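Local structure of GMP reductase (Trypanosoma brucei brucei, 6JIG) at residues Thr37-Arg41 with Arg344-Ile349; Ala63-Arg68 with Arg228-Gly232. The protein probably catalyses the irreversible NADPH-dependent deamination of GMP to IMP, which would help balance the adenine and guanine nucleotide pools. The protein carries 1 engineered substitution. One frame throughout, in Å; residues are numbered along the deposited sequence.

Interaction 1 of 2, residues Thr37-Arg41 with Arg344-Ile349; sequences TRLSR and RGVPCI
Where the β-hairpin 37-40/43-45 meets the turn between helix 330-344 and barrel strand 348-351, Pro347 and Arg41 have the largest shares of the contact. The pyrrolidine ring of Pro347 lies against the backbone of the hairpin at its classic β bulge, formed by Leu39 and Ser40. Its CB touches the carbonyl O of Arg38 at 3.5 Å, and its CG is 3.5 Å from the carbonyl C of Ser40. Arg41 instead reaches across Val346 at a slant. With CG anti to the carbonyl carbon (chi1 -79°) and the chain extended as far as NE, the guanidinium arrives at the end of the helix. There NH1 donates to Arg344 O (3.0 Å, N-H...O 146°), the nitrogen lying in the carbonyl plane. Val346 CG2 sits over one guanidinium face, near its rim, 3.3 Å from Arg41 NH2. The helix closes in a Schellman motif, Gly345 taking positive phi. Deeper in, Leu39 CD1 meets Ile349 CD1 at 3.9 Å, with Ile287 packed beside both, and Ser40 OG is held by Asp285. The hairpin thus lies across the N-terminal ends of several strands and covers part of the barrel floor, consistent with the family's (β/α)8 fold.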
# COMPACT_ATOMS: atom_id res chain seq x y z
N THR A 37 36.84 15.71 25.11
CA THR A 37 36.18 14.94 26.15
C THR A 37 37.10 13.81 26.57
O THR A 37 38.21 13.66 26.05
CB THR A 37 34.82 14.41 25.67
OG1 THR A 37 34.06 13.94 26.79
CG2 THR A 37 35.01 13.25 24.69
N ARG A 38 36.64 13.00 27.52
CA ARG A 38 37.37 11.83 27.99
C ARG A 38 36.61 10.56 27.61
O ARG A 38 35.40 10.45 27.85
CB ARG A 38 37.58 11.87 29.50
CG ARG A 38 38.27 13.15 29.98
CD ARG A 38 38.89 12.98 31.35
NE ARG A 38 40.20 12.36 31.25
CZ ARG A 38 41.36 13.02 31.22
NH1 ARG A 38 41.38 14.35 31.31
NH2 ARG A 38 42.50 12.35 31.12
N LEU A 39 37.33 9.64 26.99
CA LEU A 39 36.80 8.30 26.79
C LEU A 39 36.85 7.50 28.08
O LEU A 39 35.90 6.77 28.41
CB LEU A 39 37.62 7.60 25.70
CG LEU A 39 37.29 6.14 25.50
CD1 LEU A 39 35.91 6.01 24.85
CD2 LEU A 39 38.36 5.47 24.65
N SER A 40 37.95 7.62 28.81
CA SER A 40 38.17 6.94 30.07
C SER A 40 39.10 7.82 30.90
O SER A 40 39.50 8.90 30.46
CB SER A 40 38.77 5.54 29.86
OG SER A 40 39.85 5.58 28.93
N ARG A 41 39.44 7.35 32.10
CA ARG A 41 40.19 8.18 33.06
C ARG A 41 41.43 8.79 32.42
O ARG A 41 41.75 9.96 32.65
CB ARG A 41 40.59 7.36 34.28
CG ARG A 41 39.53 7.09 35.36
CD ARG A 41 40.25 6.55 36.61
NE ARG A 41 39.42 5.82 37.57
CZ ARG A 41 38.73 6.38 38.56
NH1 ARG A 41 38.71 7.71 38.73
NH2 ARG A 41 38.03 5.62 39.39
N ARG A 344 33.05 10.04 41.12
CA ARG A 344 34.24 9.22 41.20
C ARG A 344 35.25 9.52 40.09
O ARG A 344 36.32 8.89 40.06
CB ARG A 344 33.86 7.73 41.18
CG ARG A 344 32.87 7.32 42.27
CD ARG A 344 33.56 7.22 43.63
NE ARG A 344 34.59 6.17 43.67
CZ ARG A 344 34.34 4.90 43.95
NH1 ARG A 344 33.10 4.49 44.21
NH2 ARG A 344 35.34 4.02 43.96
N GLY A 345 34.93 10.43 39.17
CA GLY A 345 35.82 10.78 38.07
C GLY A 345 35.94 9.75 36.97
O GLY A 345 36.99 9.64 36.34
N VAL A 346 34.87 9.00 36.69
CA VAL A 346 34.93 7.90 35.73
C VAL A 346 34.05 8.28 34.54
O VAL A 346 32.83 8.40 34.69
CB VAL A 346 34.48 6.58 36.36
CG1 VAL A 346 34.36 5.49 35.29
CG2 VAL A 346 35.46 6.14 37.46
N PRO A 347 34.62 8.45 33.34
CA PRO A 347 33.80 8.84 32.18
C PRO A 347 32.85 7.74 31.75
O PRO A 347 33.12 6.55 31.94
CB PRO A 347 34.83 9.14 31.09
CG PRO A 347 36.13 9.39 31.84
CD PRO A 347 36.06 8.48 33.04
N CYS A 348 31.73 8.15 31.13
CA CYS A 348 30.69 7.22 30.71
C CYS A 348 30.41 7.35 29.22
O CYS A 348 30.32 8.47 28.70
CB CYS A 348 29.40 7.44 31.50
SG CYS A 348 29.49 7.08 33.26
N ILE A 349 30.28 6.21 28.56
CA ILE A 349 29.90 6.11 27.15
C ILE A 349 28.41 5.81 27.08
O ILE A 349 27.98 4.76 27.56
CB ILE A 349 30.69 5.00 26.43
CG1 ILE A 349 32.21 5.16 26.64
CG2 ILE A 349 30.32 4.95 24.92
CD1 ILE A 349 32.99 3.88 26.38

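Interaction 2 of 2, residues Ala63-Arg68 with Arg228-Gly232; sequences AVAMAR and RLLVG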
# COMPACT_ATOMS: atom_id res chain seq x y z
N ALA A 63 38.01 2.03 12.32
CA ALA A 63 38.84 2.51 13.42
C ALA A 63 39.80 3.60 12.96
O ALA A 63 40.02 4.59 13.65
CB ALA A 63 39.60 1.35 14.06
N VAL A 64 40.38 3.43 11.76
CA VAL A 64 41.29 4.44 11.23
C VAL A 64 40.55 5.74 10.95
O VAL A 64 41.02 6.84 11.28
CB VAL A 64 41.98 3.91 9.96
CG1 VAL A 64 42.60 5.07 9.16
CG2 VAL A 64 43.03 2.86 10.32
N ALA A 65 39.36 5.64 10.35
CA ALA A 65 38.61 6.83 10.01
C ALA A 65 38.17 7.58 11.26
O ALA A 65 38.25 8.81 11.31
CB ALA A 65 37.41 6.45 9.14
N MET A 66 37.72 6.86 12.28
CA MET A 66 37.23 7.52 13.49
C MET A 66 38.35 8.26 14.21
O MET A 66 38.17 9.39 14.67
CB MET A 66 36.59 6.49 14.43
CG MET A 66 35.28 5.89 13.93
SD MET A 66 34.03 7.18 13.64
CE MET A 66 34.16 8.17 15.13
N ALA A 67 39.50 7.61 14.36
CA ALA A 67 40.64 8.28 14.98
C ALA A 67 41.07 9.51 14.19
O ALA A 67 41.44 10.54 14.77
CB ALA A 67 41.80 7.30 15.13
N ARG A 68 41.02 9.43 12.85
CA ARG A 68 41.40 10.58 12.04
C ARG A 68 40.45 11.75 12.24
O ARG A 68 40.88 12.90 12.15
CB ARG A 68 41.46 10.20 10.56
CG ARG A 68 42.68 9.37 10.24
CD ARG A 68 42.87 9.12 8.76
NE ARG A 68 44.14 8.42 8.55
CZ ARG A 68 44.42 7.63 7.52
NH1 ARG A 68 43.52 7.41 6.57
NH2 ARG A 68 45.62 7.06 7.44
N ARG A 228 50.78 7.39 16.24
CA ARG A 228 49.89 6.47 15.54
C ARG A 228 48.45 6.67 16.02
O ARG A 228 48.20 7.19 17.11
CB ARG A 228 50.31 5.02 15.76
CG ARG A 228 51.84 4.78 15.69
CD ARG A 228 52.16 3.37 16.11
NE ARG A 228 51.80 3.09 17.50
CZ ARG A 228 51.94 1.90 18.08
NH1 ARG A 228 52.45 0.87 17.40
NH2 ARG A 228 51.59 1.72 19.35
N LEU A 229 47.50 6.21 15.21
CA LEU A 229 46.08 6.39 15.54
C LEU A 229 45.68 5.59 16.78
O LEU A 229 46.07 4.43 16.95
CB LEU A 229 45.21 5.99 14.36
CG LEU A 229 45.41 6.88 13.12
CD1 LEU A 229 44.71 6.29 11.89
CD2 LEU A 229 44.90 8.28 13.40
N LEU A 230 44.89 6.22 17.65
CA LEU A 230 44.32 5.55 18.82
C LEU A 230 43.28 4.53 18.39
O LEU A 230 42.55 4.74 17.42
CB LEU A 230 43.65 6.56 19.75
CG LEU A 230 44.38 7.45 20.75
CD1 LEU A 230 43.30 8.08 21.66
CD2 LEU A 230 45.39 6.69 21.57
N VAL A 231 43.19 3.44 19.14
CA VAL A 231 42.20 2.40 18.86
C VAL A 231 42.01 1.53 20.09
O VAL A 231 42.97 1.21 20.80
CB VAL A 231 42.60 1.58 17.61
CG1 VAL A 231 43.95 0.86 17.81
CG2 VAL A 231 41.50 0.59 17.24
N GLY A 232 40.76 1.14 20.36
CA GLY A 232 40.44 0.22 21.42
C GLY A 232 40.01 -1.14 20.88
O GLY A 232 39.84 -1.33 19.67
O HOH W 1 40.12 4.10 16.43
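One turn of helix 60-68 faces two residues of an extended chain: Ala63 lies opposite Val231 and Ala67 opposite Leu229, the latter pair with CA atoms 5.8 Å apart. A water joins the two backbones, donating to Ala63 O at 2.8 Å and to Leu230 O at 2.7 Å. Ala63 O thus accepts twice, since it also receives the helical N-H of Ala67.

The side chains meet by apolar contact. Leu229 points at the helix: chi1 (-65°), with CG anti to its own carbonyl carbon, brings CG toward the helix, and chi2 (170°) then splits the methyls between two helical residues. CD1 reaches Val64 CG1 at 3.7 Å, the two side chains crossing at about a right angle, while CD2 rests on Ala67 CB, also at 3.7 Å. The small Ala67 methyl additionally abuts the carbonyl of Leu230. Farther along, Val231 CG2 touches Ala63 CB at 3.8 Å, and Val91 of helix 81-93 packs against both residues.

In the (β/α)8 barrel, helix 60-68 connects the first strand, 49-51, to the second, 72-75, whereas 228-232 follows helix 209-216 and leads into the third, 232-235. The contact packs the chain entering the third strand against the helix that follows the first.

Arg68 borders this packing. Its aliphatic CG flanks both methyls of Leu229, and Val64 CG1 stands 3.5 Å above the centre of the guanidinium plane, covering one face. Gln95 OE1 accepts a hydrogen bond from Arg68 NE. The arginine side chain also approaches Lys214 and Arg123, both of which bind GTP in this protein, and it comes within about 6 Å of a bound GMP.

In the fold
Both contacts belong to the same (β/α)8 barrel, with centres 18 Å apart and nearest atoms about 6 Å apart, yet they illustrate different solutions to joining distant parts of a chain. Interaction 1 serves the entry to the seventh strand and is only partly buried: apolar packing at its inner end gives way to a charged side chain binding a helix-end carbonyl directly. Interaction 2 serves the entry to the third strand and is largely buried; its aliphatic contacts are supplemented by a water between two carbonyls, with a charged residue at the margin nearest the GTP-binding residues. Neither pair of segments is touched by another subunit.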